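Local structure of SAM-dependent methyltransferase (Anabaena variabilis ATCC 29413, 3GGD) at residues I61-G66 with R150-K155; S104-D109 with A116-S121; T132-I137 with L206-F211. The protein probably transfers a methyl group from S-adenosyl-L-methionine to an acceptor, and binds the product cofactor S-adenosyl-L-homocysteine. All coordinates share one frame; numbering follows the deposited sequence.

Contact 1 of 3, residues I61-G66 with R150-K155. With SAH (S-adenosyl-L-homocysteine), chain E; EDO (1,2-ethanediol), chain N.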
loop_
_atom_site.group_PDB
_atom_site.type_symbol
_atom_site.label_atom_id
_atom_site.label_comp_id
_atom_site.label_asym_id
_atom_site.label_seq_id
_atom_site.Cartn_x
_atom_site.Cartn_y
_atom_site.Cartn_z
ATOM N N ILE A 61 -6.107 8.687 6.972
ATOM C CA ILE A 61 -6.229 7.259 6.818
ATOM C C ILE A 61 -4.956 6.679 6.222
ATOM O O ILE A 61 -4.460 7.186 5.213
ATOM C CB ILE A 61 -7.420 6.880 5.884
ATOM C CG1 ILE A 61 -8.777 7.192 6.586
ATOM C CG2 ILE A 61 -7.318 5.385 5.441
ATOM C CD1 ILE A 61 -10.030 7.097 5.629
ATOM N N ASP A 62 -4.401 5.655 6.899
ATOM C CA ASP A 62 -3.329 4.773 6.345
ATOM C C ASP A 62 -4.104 3.641 5.716
ATOM O O ASP A 62 -4.607 2.752 6.403
ATOM C CB ASP A 62 -2.375 4.238 7.425
ATOM C CG ASP A 62 -1.186 3.478 6.847
ATOM O OD1 ASP A 62 -1.193 3.145 5.636
ATOM O OD2 ASP A 62 -0.238 3.196 7.616
ATOM N N PHE A 63 -4.287 3.737 4.402
ATOM C CA PHE A 63 -5.124 2.801 3.664
ATOM C C PHE A 63 -4.307 1.555 3.293
ATOM O O PHE A 63 -3.264 1.690 2.645
ATOM C CB PHE A 63 -5.652 3.424 2.364
ATOM C CG PHE A 63 -6.714 2.597 1.765
ATOM C CD1 PHE A 63 -6.389 1.470 1.030
ATOM C CD2 PHE A 63 -8.038 2.847 2.074
ATOM C CE1 PHE A 63 -7.367 0.637 0.544
ATOM C CE2 PHE A 63 -9.047 2.009 1.588
ATOM C CZ PHE A 63 -8.704 0.885 0.840
ATOM N N ALA A 64 -4.769 0.361 3.699
ATOM C CA ALA A 64 -4.011 -0.906 3.498
ATOM C C ALA A 64 -2.731 -0.841 4.362
ATOM O O ALA A 64 -1.593 -1.016 3.903
ATOM C CB ALA A 64 -3.705 -1.194 1.968
ATOM N N CYS A 65 -2.939 -0.533 5.631
ATOM C CA CYS A 65 -1.861 -0.277 6.573
ATOM C C CYS A 65 -1.019 -1.497 6.992
ATOM O O CYS A 65 0.010 -1.348 7.685
ATOM C CB CYS A 65 -2.442 0.384 7.822
ATOM S SG CYS A 65 -3.586 -0.709 8.750
ATOM N N GLY A 66 -1.462 -2.705 6.640
ATOM C CA GLY A 66 -0.703 -3.910 6.984
ATOM C C GLY A 66 -0.524 -4.016 8.498
ATOM O O GLY A 66 -1.476 -3.797 9.262
ATOM N N ARG A 150 -12.107 7.384 -3.750
ATOM C CA ARG A 150 -12.826 8.566 -4.141
ATOM C C ARG A 150 -13.843 8.917 -3.037
ATOM O O ARG A 150 -13.996 10.077 -2.674
ATOM C CB ARG A 150 -13.552 8.311 -5.490
ATOM C CG ARG A 150 -14.478 9.448 -5.927
ATOM C CD ARG A 150 -15.214 9.234 -7.240
ATOM N NE ARG A 150 -14.225 9.276 -8.303
ATOM C CZ ARG A 150 -13.625 8.232 -8.863
ATOM N NH1 ARG A 150 -13.968 6.970 -8.575
ATOM N NH2 ARG A 150 -12.661 8.467 -9.743
ATOM N N ILE A 151 -14.532 7.905 -2.527
ATOM C CA ILE A 151 -15.507 8.077 -1.474
ATOM C C ILE A 151 -14.825 8.603 -0.186
ATOM O O ILE A 151 -15.293 9.584 0.413
ATOM C CB ILE A 151 -16.230 6.750 -1.179
ATOM C CG1 ILE A 151 -17.137 6.352 -2.367
ATOM C CG2 ILE A 151 -17.051 6.861 0.121
ATOM C CD1 ILE A 151 -17.634 4.874 -2.319
ATOM N N LEU A 152 -13.705 8.003 0.209
ATOM C CA LEU A 152 -13.050 8.444 1.447
ATOM C C LEU A 152 -12.499 9.893 1.406
ATOM O O LEU A 152 -12.531 10.639 2.431
ATOM C CB LEU A 152 -11.915 7.481 1.803
ATOM C CG LEU A 152 -12.333 6.049 2.170
ATOM C CD1 LEU A 152 -11.117 5.087 2.235
ATOM C CD2 LEU A 152 -13.180 6.009 3.499
ATOM N N LEU A 153 -11.960 10.272 0.236
ATOM C CA LEU A 153 -11.341 11.571 0.048
ATOM C C LEU A 153 -12.333 12.726 -0.037
ATOM O O LEU A 153 -12.055 13.850 0.429
ATOM C CB LEU A 153 -10.515 11.555 -1.243
ATOM C CG LEU A 153 -9.228 10.711 -1.176
ATOM C CD1 LEU A 153 -8.722 10.327 -2.581
ATOM C CD2 LEU A 153 -8.132 11.422 -0.320
ATOM N N GLY A 154 -13.469 12.475 -0.689
ATOM C CA GLY A 154 -14.443 13.553 -0.960
ATOM C C GLY A 154 -13.746 14.721 -1.660
ATOM O O GLY A 154 -12.807 14.528 -2.423
ATOM N N LYS A 155 -14.174 15.941 -1.387
ATOM C CA LYS A 155 -13.587 17.119 -2.017
ATOM C C LYS A 155 -12.315 17.591 -1.347
ATOM O O LYS A 155 -11.392 18.023 -2.039
ATOM C CB LYS A 155 -14.581 18.282 -2.019
ATOM C CG LYS A 155 -14.112 19.552 -2.765
ATOM C CD LYS A 155 -13.986 19.304 -4.266
ATOM C CE LYS A 155 -13.690 20.608 -5.059
ATOM N NZ LYS A 155 -12.523 21.302 -4.496
HETATM N N SAH E . 0.954 -0.176 3.490
HETATM C CA SAH E . 1.570 -1.301 4.242
HETATM C CB SAH E . 1.259 -2.689 3.643
HETATM C CG SAH E . 1.612 -2.971 2.171
HETATM S SD SAH E . 1.269 -4.669 1.675
HETATM C C SAH E . 3.077 -1.133 4.368
HETATM O O SAH E . 3.704 -1.735 5.276
HETATM O OXT SAH E . 3.695 -0.431 3.568
HETATM C "C5'" SAH E . -0.333 -4.486 0.943
HETATM C "C4'" SAH E . -1.471 -4.399 2.002
HETATM O "O4'" SAH E . -2.744 -4.218 1.335
HETATM C "C3'" SAH E . -1.676 -5.634 2.898
HETATM O "O3'" SAH E . -1.675 -5.312 4.278
HETATM C "C2'" SAH E . -3.052 -6.161 2.511
HETATM O "O2'" SAH E . -3.744 -6.927 3.519
HETATM C "C1'" SAH E . -3.760 -4.897 2.060
HETATM N N9 SAH E . -4.933 -5.141 1.213
HETATM C C8 SAH E . -4.986 -6.047 0.199
HETATM N N7 SAH E . -6.190 -6.002 -0.394
HETATM C C5 SAH E . -6.919 -5.053 0.268
HETATM C C6 SAH E . -8.290 -4.565 0.170
HETATM N N6 SAH E . -9.060 -5.138 -0.785
HETATM N N1 SAH E . -8.733 -3.626 1.018
HETATM C C2 SAH E . -7.903 -3.119 1.985
HETATM N N3 SAH E . -6.649 -3.551 2.122
HETATM C C4 SAH E . -6.122 -4.508 1.334
HETATM C C1 EDO N . -17.389 17.509 1.540
HETATM O O1 EDO N . -16.232 18.330 1.658
HETATM C C2 EDO N . -17.491 16.929 0.128
HETATM O O2 EDO N . -16.762 15.666 0.034
#
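With CG anti to its carbonyl carbon (chi1 -66°), Leu152 sends its two methyls toward the strand, while Phe63, its CG anti to the backbone N (chi1 -168°), swings its ring out to meet them. Leu152 CD1 arrives at the edge of that ring, near its plane, where it lies 3.8 Å from Phe63 CE2 and equally close to Phe63 CD2. The other branch serves the preceding inward-facing residue of the strand: Leu152 CD2 is 4.0 Å from Ile61 CD1, the tip of the longer arm of the isoleucine. Leu152 crosses both partners at about a right angle, and its two methyls divide between side chains two residues apart on the strand. The contact is wholly apolar and buried, without a hydrogen bond across it.

Beyond Phe63 the chain leaves the strand and turns along the ligand. Ala64 O accepts a hydrogen bond from the amino N of S-adenosyl-L-homocysteine at 2.7 Å, and Ala64 CB packs 3.2 Å from the ribose O4'. Gly66 follows with positive phi, its CA 3.2 Å from the ligand O3'; a CB here would collide with the ligand's own CB. Phe63 immediately precedes this glycine-containing loop, which, as in Rossmann-like methyltransferases, follows the first strand of the fold and touches the cofactor.

At the far end Gly154, also with positive phi, ends helix 142-153. That helix lies against strand 60-63, with Leu145 and Leu149 also on Phe63; strand 127-131 flanks Phe63 through Ile128 and Met130, and helix 113-123 meets Leu152 through Ala116 and Ile119.

Contact 2 of 3, residues S104-D109 with A116-S121. With SAH (S-adenosyl-L-homocysteine), chain E; EDO (1,2-ethanediol), chain S; SO4 (sulfate ion), chain H.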
loop_
_atom_site.group_PDB
_atom_site.type_symbol
_atom_site.label_atom_id
_atom_site.label_comp_id
_atom_site.label_asym_id
_atom_site.label_seq_id
_atom_site.Cartn_x
_atom_site.Cartn_y
_atom_site.Cartn_z
ATOM N N SER A 104 -6.699 4.406 15.441
ATOM C CA SER A 104 -7.738 3.389 15.425
ATOM C C SER A 104 -7.452 2.463 14.249
ATOM O O SER A 104 -7.137 2.920 13.155
ATOM C CB SER A 104 -9.117 4.002 15.269
ATOM O OG SER A 104 -9.395 4.874 16.345
ATOM N N TYR A 105 -7.485 1.164 14.492
ATOM C CA TYR A 105 -7.352 0.177 13.419
ATOM C C TYR A 105 -8.736 -0.360 13.131
ATOM O O TYR A 105 -9.443 -0.727 14.048
ATOM C CB TYR A 105 -6.428 -0.964 13.789
ATOM C CG TYR A 105 -4.973 -0.538 13.824
ATOM C CD1 TYR A 105 -4.312 -0.209 12.652
ATOM C CD2 TYR A 105 -4.280 -0.479 15.014
ATOM C CE1 TYR A 105 -2.984 0.191 12.666
ATOM C CE2 TYR A 105 -2.933 -0.098 15.045
ATOM C CZ TYR A 105 -2.305 0.240 13.875
ATOM O OH TYR A 105 -1.012 0.617 13.898
ATOM N N ARG A 106 -9.103 -0.453 11.866
ATOM C CA ARG A 106 -10.435 -0.900 11.514
ATOM C C ARG A 106 -10.413 -1.726 10.225
ATOM O O ARG A 106 -9.675 -1.411 9.280
ATOM C CB ARG A 106 -11.321 0.328 11.377
ATOM C CG ARG A 106 -12.679 0.054 10.854
ATOM C CD ARG A 106 -13.587 1.203 11.271
ATOM N NE ARG A 106 -14.926 1.090 10.693
ATOM C CZ ARG A 106 -15.905 1.948 10.933
ATOM N NH1 ARG A 106 -15.690 2.973 11.746
ATOM N NH2 ARG A 106 -17.085 1.788 10.336
ATOM N N LEU A 107 -11.212 -2.789 10.209
ATOM C CA LEU A 107 -11.320 -3.656 9.049
ATOM C C LEU A 107 -12.013 -2.892 7.940
ATOM O O LEU A 107 -12.969 -2.172 8.180
ATOM C CB LEU A 107 -12.142 -4.909 9.363
ATOM C CG LEU A 107 -11.512 -6.015 10.217
ATOM C CD1 LEU A 107 -12.583 -7.006 10.613
ATOM C CD2 LEU A 107 -10.364 -6.712 9.485
ATOM N N LEU A 108 -11.478 -3.001 6.734
ATOM C CA LEU A 108 -12.160 -2.467 5.550
ATOM C C LEU A 108 -11.615 -3.136 4.304
ATOM O O LEU A 108 -10.396 -3.313 4.150
ATOM C CB LEU A 108 -12.046 -0.923 5.421
ATOM C CG LEU A 108 -12.673 -0.269 4.154
ATOM C CD1 LEU A 108 -13.400 1.080 4.475
ATOM C CD2 LEU A 108 -11.638 -0.056 3.093
ATOM N N ASP A 109 -12.528 -3.470 3.412
ATOM C CA ASP A 109 -12.197 -4.040 2.135
ATOM C C ASP A 109 -12.412 -3.008 1.043
ATOM O O ASP A 109 -13.559 -2.675 0.723
ATOM C CB ASP A 109 -13.074 -5.304 1.886
ATOM C CG ASP A 109 -12.645 -6.092 0.639
ATOM O OD1 ASP A 109 -11.991 -5.502 -0.263
ATOM O OD2 ASP A 109 -12.938 -7.310 0.582
ATOM N N ALA A 116 -16.394 1.837 2.469
ATOM C CA ALA A 116 -15.870 3.192 2.429
ATOM C C ALA A 116 -16.970 4.233 2.665
ATOM O O ALA A 116 -16.748 5.227 3.362
ATOM C CB ALA A 116 -15.079 3.438 1.079
ATOM N N ALA A 117 -18.149 4.028 2.065
ATOM C CA ALA A 117 -19.263 4.914 2.270
ATOM C C ALA A 117 -19.614 4.984 3.769
ATOM O O ALA A 117 -19.904 6.057 4.290
ATOM C CB ALA A 117 -20.536 4.452 1.406
ATOM N N GLN A 118 -19.576 3.846 4.455
ATOM C CA GLN A 118 -19.907 3.804 5.886
ATOM C C GLN A 118 -18.895 4.647 6.678
ATOM O O GLN A 118 -19.282 5.541 7.431
ATOM C CB GLN A 118 -19.932 2.354 6.394
ATOM C CG GLN A 118 -20.227 2.208 7.882
ATOM C CD GLN A 118 -21.538 2.820 8.306
ATOM O OE1 GLN A 118 -22.572 2.539 7.710
ATOM N NE2 GLN A 118 -21.505 3.658 9.353
ATOM N N ILE A 119 -17.625 4.404 6.443
ATOM C CA ILE A 119 -16.562 5.151 7.101
ATOM C C ILE A 119 -16.711 6.674 6.858
ATOM O O ILE A 119 -16.685 7.482 7.792
ATOM C CB ILE A 119 -15.178 4.698 6.575
ATOM C CG1 ILE A 119 -14.779 3.352 7.179
ATOM C CG2 ILE A 119 -14.097 5.701 6.979
ATOM C CD1 ILE A 119 -14.138 3.501 8.562
ATOM N N HIS A 120 -16.870 7.071 5.592
ATOM C CA HIS A 120 -16.971 8.486 5.281
ATOM C C HIS A 120 -18.214 9.089 5.973
ATOM O O HIS A 120 -18.178 10.253 6.370
ATOM C CB HIS A 120 -16.965 8.773 3.756
ATOM C CG HIS A 120 -16.968 10.229 3.425
ATOM N ND1 HIS A 120 -18.110 10.998 3.455
ATOM C CD2 HIS A 120 -15.963 11.063 3.068
ATOM C CE1 HIS A 120 -17.802 12.253 3.158
ATOM N NE2 HIS A 120 -16.501 12.318 2.904
ATOM N N SER A 121 -19.302 8.328 6.103
ATOM C CA SER A 121 -20.504 8.867 6.740
ATOM C C SER A 121 -20.209 9.185 8.222
ATOM O O SER A 121 -20.837 10.069 8.800
ATOM C CB SER A 121 -21.699 7.937 6.643
ATOM O OG SER A 121 -21.542 6.788 7.465
HETATM N N SAH E . 0.954 -0.176 3.490
HETATM C CA SAH E . 1.570 -1.301 4.242
HETATM C CB SAH E . 1.259 -2.689 3.643
HETATM C CG SAH E . 1.612 -2.971 2.171
HETATM S SD SAH E . 1.269 -4.669 1.675
HETATM C C SAH E . 3.077 -1.133 4.368
HETATM O O SAH E . 3.704 -1.735 5.276
HETATM O OXT SAH E . 3.695 -0.431 3.568
HETATM C "C5'" SAH E . -0.333 -4.486 0.943
HETATM C "C4'" SAH E . -1.471 -4.399 2.002
HETATM O "O4'" SAH E . -2.744 -4.218 1.335
HETATM C "C3'" SAH E . -1.676 -5.634 2.898
HETATM O "O3'" SAH E . -1.675 -5.312 4.278
HETATM C "C2'" SAH E . -3.052 -6.161 2.511
HETATM O "O2'" SAH E . -3.744 -6.927 3.519
HETATM C "C1'" SAH E . -3.760 -4.897 2.060
HETATM N N9 SAH E . -4.933 -5.141 1.213
HETATM C C8 SAH E . -4.986 -6.047 0.199
HETATM N N7 SAH E . -6.190 -6.002 -0.394
HETATM C C5 SAH E . -6.919 -5.053 0.268
HETATM C C6 SAH E . -8.290 -4.565 0.170
HETATM N N6 SAH E . -9.060 -5.138 -0.785
HETATM N N1 SAH E . -8.733 -3.626 1.018
HETATM C C2 SAH E . -7.903 -3.119 1.985
HETATM N N3 SAH E . -6.649 -3.551 2.122
HETATM C C4 SAH E . -6.122 -4.508 1.334
HETATM C C1 EDO S . -16.959 -0.077 7.258
HETATM O O1 EDO S . -18.167 -0.485 7.882
HETATM C C2 EDO S . -15.984 -1.250 7.414
HETATM O O2 EDO S . -15.056 -0.947 8.466
HETATM S S SO4 H . -13.276 4.840 13.193
HETATM O O1 SO4 H . -12.899 6.143 13.759
HETATM O O2 SO4 H . -12.173 3.883 13.158
HETATM O O3 SO4 H . -13.779 5.077 11.848
HETATM O O4 SO4 H . -14.332 4.238 14.006
HETATM O O HOH W 1 -14.307 0.312 0.785
#
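Apolar packing joins Leu108 to the helix: its CD1 rests 3.8 Å from Ile119 CG1 and also reaches the start of the segment, 4.5 Å from Ala116 CB.

A second kind of packing sets a methyl on a flat cation. Ile119 CD1 sits over the centre of one face of the Arg106 guanidinium, 3.3 Å from Arg106 CZ. Arg106 comes from the opposite direction, its chain extended from CG to NE, which brings the face of the flat group against that methyl.

The polar contacts lie around the guanidinium. Arg106 NH1 forms a salt bridge with Glu122, which also accepts from Gln118 NE2, and has weak bonds to a sulfate; Arg106 NE donates to an ethanediol O2 at 3.0 Å, with an N-H...O angle of 162°. With a leucine in place of Arg106, Glu122 would probably lose its charged mate and Ile119 CD1 the flat face it rests on.

One water bridges the segments, donating to Asp109 O and weakly accepting from Ala116 N.

Asp109 turns away from the helix, and its OD1 accepts from the adenine N6 of S-adenosyl-L-homocysteine at 3.0 Å. The strand, the loop holding Asp109 and the following helix form a beta-alpha unit of the Rossmann-like fold, consistent with class I methyltransferases, where an acidic residue after this strand commonly meets the adenine amino group.

Contact 3 of 3, residues T132-I137 with L206-F211; sequences TGFHHI and LYFPDF. With CO (cobalt (II) ion), chain C; SAH (S-adenosyl-L-homocysteine), chain E.
Phe134 barely overlaps the ring of Tyr207: the two planes are near parallel, at 24°, but slid apart, with centroids 5.9 Å from each other. The nearest atoms of this pair, Phe134 CZ and Tyr207 CD2, are 4.5 Å apart, so Tyr207 is a loose aromatic neighbour rather than a full stacking partner. Phe208 comes closer. It approaches from the opposite direction, and Phe134 CE2 lies at the edge of the Phe208 ring, 3.9 Å from Phe208 CE2. Tyr207 CB lies over one face of the Phe208 ring, toward its rim, which packs the two consecutive aromatics against each other as they receive Phe134. All three side chains are buried.

Each segment contains a type I beta turn. The one from Phe134 to Ile137 is closed by Ile137 N on Phe134 O; the other, from Phe208 to Phe211, follows the end of helix 201-207. Glu163 accepts from the backbone N of Gly133, Phe134 and His135, which holds this part of the loop.

The segments' other ends serve two sites. Asp210 OD2 binds the cobalt ion at 2.0 Å together with His244, while Asp210 OD1 pairs with Arg150. His136 NE2 stands 3.6 Å from C5' of S-adenosyl-L-homocysteine and gives a weak hydrogen bond to Thr132 O, an atom lying in the plane of its ring. The 132-137 loop, following strand 127-131 at the carboxyl edge of the parallel strands, lines the cofactor pocket as the loop after the fourth strand does in Rossmann-like methyltransferases.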
loop_
_atom_site.group_PDB
_atom_site.type_symbol
_atom_site.label_atom_id
_atom_site.label_comp_id
_atom_site.label_asym_id
_atom_site.label_seq_id
_atom_site.Cartn_x
_atom_site.Cartn_y
_atom_site.Cartn_z
ATOM N N THR A 132 1.971 1.004 -1.290
ATOM C CA THR A 132 1.792 -0.221 -2.034
ATOM C C THR A 132 0.449 -0.876 -1.783
ATOM O O THR A 132 0.357 -2.043 -1.418
ATOM C CB THR A 132 2.981 -1.176 -1.891
ATOM O OG1 THR A 132 3.347 -1.356 -0.508
ATOM C CG2 THR A 132 4.204 -0.611 -2.714
ATOM N N GLY A 133 -0.611 -0.111 -1.990
ATOM C CA GLY A 133 -1.955 -0.657 -1.853
ATOM C C GLY A 133 -2.630 -0.961 -3.167
ATOM O O GLY A 133 -3.696 -1.562 -3.171
ATOM N N PHE A 134 -2.005 -0.626 -4.303
ATOM C CA PHE A 134 -2.694 -0.736 -5.597
ATOM C C PHE A 134 -2.060 -1.707 -6.611
ATOM O O PHE A 134 -2.772 -2.391 -7.363
ATOM C CB PHE A 134 -2.734 0.661 -6.230
ATOM C CG PHE A 134 -4.119 1.108 -6.719
ATOM C CD1 PHE A 134 -4.891 0.312 -7.517
ATOM C CD2 PHE A 134 -4.579 2.378 -6.434
ATOM C CE1 PHE A 134 -6.128 0.744 -7.984
ATOM C CE2 PHE A 134 -5.833 2.824 -6.892
ATOM C CZ PHE A 134 -6.600 1.989 -7.667
ATOM N N HIS A 135 -0.725 -1.750 -6.653
ATOM C CA HIS A 135 -0.022 -2.429 -7.752
ATOM C C HIS A 135 -0.336 -3.928 -7.789
ATOM O O HIS A 135 -0.406 -4.518 -8.866
ATOM C CB HIS A 135 1.477 -2.205 -7.642
ATOM C CG HIS A 135 2.107 -3.000 -6.541
ATOM N ND1 HIS A 135 2.606 -4.269 -6.734
ATOM C CD2 HIS A 135 2.269 -2.731 -5.226
ATOM C CE1 HIS A 135 3.061 -4.746 -5.587
ATOM N NE2 HIS A 135 2.855 -3.839 -4.652
ATOM N N HIS A 136 -0.580 -4.535 -6.626
ATOM C CA HIS A 136 -0.879 -5.972 -6.577
ATOM C C HIS A 136 -2.349 -6.302 -6.852
ATOM O O HIS A 136 -2.701 -7.491 -6.980
ATOM C CB HIS A 136 -0.486 -6.541 -5.210
ATOM C CG HIS A 136 -1.104 -5.791 -4.084
ATOM N ND1 HIS A 136 -2.421 -5.973 -3.701
ATOM C CD2 HIS A 136 -0.595 -4.835 -3.271
ATOM C CE1 HIS A 136 -2.688 -5.155 -2.699
ATOM N NE2 HIS A 136 -1.602 -4.450 -2.431
ATOM N N ILE A 137 -3.216 -5.288 -6.912
ATOM C CA ILE A 137 -4.631 -5.531 -7.176
ATOM C C ILE A 137 -4.828 -5.987 -8.622
ATOM O O ILE A 137 -4.336 -5.349 -9.564
ATOM C CB ILE A 137 -5.513 -4.279 -6.865
ATOM C CG1 ILE A 137 -5.371 -3.858 -5.390
ATOM C CG2 ILE A 137 -7.010 -4.524 -7.232
ATOM C CD1 ILE A 137 -6.088 -4.740 -4.345
ATOM N N LEU A 206 -6.701 6.936 -15.592
ATOM C CA LEU A 206 -7.687 5.910 -15.885
ATOM C C LEU A 206 -8.680 5.801 -14.733
ATOM O O LEU A 206 -9.884 5.818 -14.972
ATOM C CB LEU A 206 -7.008 4.548 -16.136
ATOM C CG LEU A 206 -7.869 3.317 -16.422
ATOM C CD1 LEU A 206 -8.776 3.491 -17.663
ATOM C CD2 LEU A 206 -6.986 2.051 -16.605
ATOM N N TYR A 207 -8.185 5.672 -13.500
ATOM C CA TYR A 207 -9.059 5.461 -12.351
ATOM C C TYR A 207 -9.535 6.728 -11.671
ATOM O O TYR A 207 -10.581 6.698 -10.978
ATOM C CB TYR A 207 -8.419 4.513 -11.300
ATOM C CG TYR A 207 -8.080 3.174 -11.912
ATOM C CD1 TYR A 207 -9.076 2.354 -12.411
ATOM C CD2 TYR A 207 -6.745 2.778 -12.081
ATOM C CE1 TYR A 207 -8.768 1.148 -13.045
ATOM C CE2 TYR A 207 -6.415 1.569 -12.715
ATOM C CZ TYR A 207 -7.423 0.766 -13.191
ATOM O OH TYR A 207 -7.095 -0.413 -13.811
ATOM N N PHE A 208 -8.802 7.823 -11.876
ATOM C CA PHE A 208 -9.097 9.094 -11.234
ATOM C C PHE A 208 -9.108 10.249 -12.201
ATOM O O PHE A 208 -8.422 11.238 -12.010
ATOM C CB PHE A 208 -8.077 9.385 -10.132
ATOM C CG PHE A 208 -7.974 8.292 -9.083
ATOM C CD1 PHE A 208 -8.951 8.147 -8.106
ATOM C CD2 PHE A 208 -6.879 7.427 -9.061
ATOM C CE1 PHE A 208 -8.856 7.122 -7.144
ATOM C CE2 PHE A 208 -6.778 6.417 -8.107
ATOM C CZ PHE A 208 -7.768 6.262 -7.142
ATOM N N PRO A 209 -9.918 10.155 -13.235
ATOM C CA PRO A 209 -9.923 11.237 -14.213
ATOM C C PRO A 209 -10.429 12.578 -13.621
ATOM O O PRO A 209 -10.164 13.636 -14.183
ATOM C CB PRO A 209 -10.859 10.717 -15.317
ATOM C CG PRO A 209 -11.741 9.778 -14.605
ATOM C CD PRO A 209 -10.892 9.112 -13.547
ATOM N N ASP A 210 -11.177 12.505 -12.520
ATOM C CA ASP A 210 -11.708 13.669 -11.831
ATOM C C ASP A 210 -10.714 14.236 -10.805
ATOM O O ASP A 210 -11.063 15.111 -10.035
ATOM C CB ASP A 210 -13.058 13.351 -11.156
ATOM C CG ASP A 210 -13.067 12.057 -10.324
ATOM O OD1 ASP A 210 -12.195 11.166 -10.504
ATOM O OD2 ASP A 210 -14.049 11.881 -9.554
ATOM N N PHE A 211 -9.479 13.747 -10.800
ATOM C CA PHE A 211 -8.479 14.254 -9.854
ATOM C C PHE A 211 -7.343 15.038 -10.525
ATOM O O PHE A 211 -6.963 14.771 -11.650
ATOM C CB PHE A 211 -7.887 13.106 -9.018
ATOM C CG PHE A 211 -8.811 12.614 -7.935
ATOM C CD1 PHE A 211 -10.008 11.970 -8.267
ATOM C CD2 PHE A 211 -8.523 12.846 -6.586
ATOM C CE1 PHE A 211 -10.894 11.540 -7.276
ATOM C CE2 PHE A 211 -9.417 12.427 -5.590
ATOM C CZ PHE A 211 -10.584 11.766 -5.927
HETATM CO CO CO C . -15.385 13.274 -8.963
HETATM N N SAH E . 0.954 -0.176 3.490
HETATM C CA SAH E . 1.570 -1.301 4.242
HETATM C CB SAH E . 1.259 -2.689 3.643
HETATM C CG SAH E . 1.612 -2.971 2.171
HETATM S SD SAH E . 1.269 -4.669 1.675
HETATM C C SAH E . 3.077 -1.133 4.368
HETATM O O SAH E . 3.704 -1.735 5.276
HETATM O OXT SAH E . 3.695 -0.431 3.568
HETATM C "C5'" SAH E . -0.333 -4.486 0.943
HETATM C "C4'" SAH E . -1.471 -4.399 2.002
HETATM O "O4'" SAH E . -2.744 -4.218 1.335
HETATM C "C3'" SAH E . -1.676 -5.634 2.898
HETATM O "O3'" SAH E . -1.675 -5.312 4.278
HETATM C "C2'" SAH E . -3.052 -6.161 2.511
HETATM O "O2'" SAH E . -3.744 -6.927 3.519
HETATM C "C1'" SAH E . -3.760 -4.897 2.060
HETATM N N9 SAH E . -4.933 -5.141 1.213
HETATM C C8 SAH E . -4.986 -6.047 0.199
HETATM N N7 SAH E . -6.190 -6.002 -0.394
HETATM C C5 SAH E . -6.919 -5.053 0.268
HETATM C C6 SAH E . -8.290 -4.565 0.170
HETATM N N6 SAH E . -9.060 -5.138 -0.785
HETATM N N1 SAH E . -8.733 -3.626 1.018
HETATM C C2 SAH E . -7.903 -3.119 1.985
HETATM N N3 SAH E . -6.649 -3.551 2.122
HETATM C C4 SAH E . -6.122 -4.508 1.334
#

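How the contacts relate
Contacts 1 and 2 are close neighbours, their centres about 9 Å apart: helices 113-123 and 142-153 pack together, with Leu152 CD2 3.6 Å from Ile119 CG2, against the same seven-stranded sheet. Contact 3 lies about 12 Å from contact 1 by centres and joins it through the Arg150 side chain. Contacts 2 and 3 do not touch; their centres are about 18 Å apart. Along the chain contact 2 is nested within the loop closed by contact 1, whose segments alternate with those of contact 3. Each contact has a segment reaching S-adenosyl-L-homocysteine, so the loops after strands 60-63, 103-107 and 127-131 form part of the cofactor pocket, with Asp85 and Trp23 also binding.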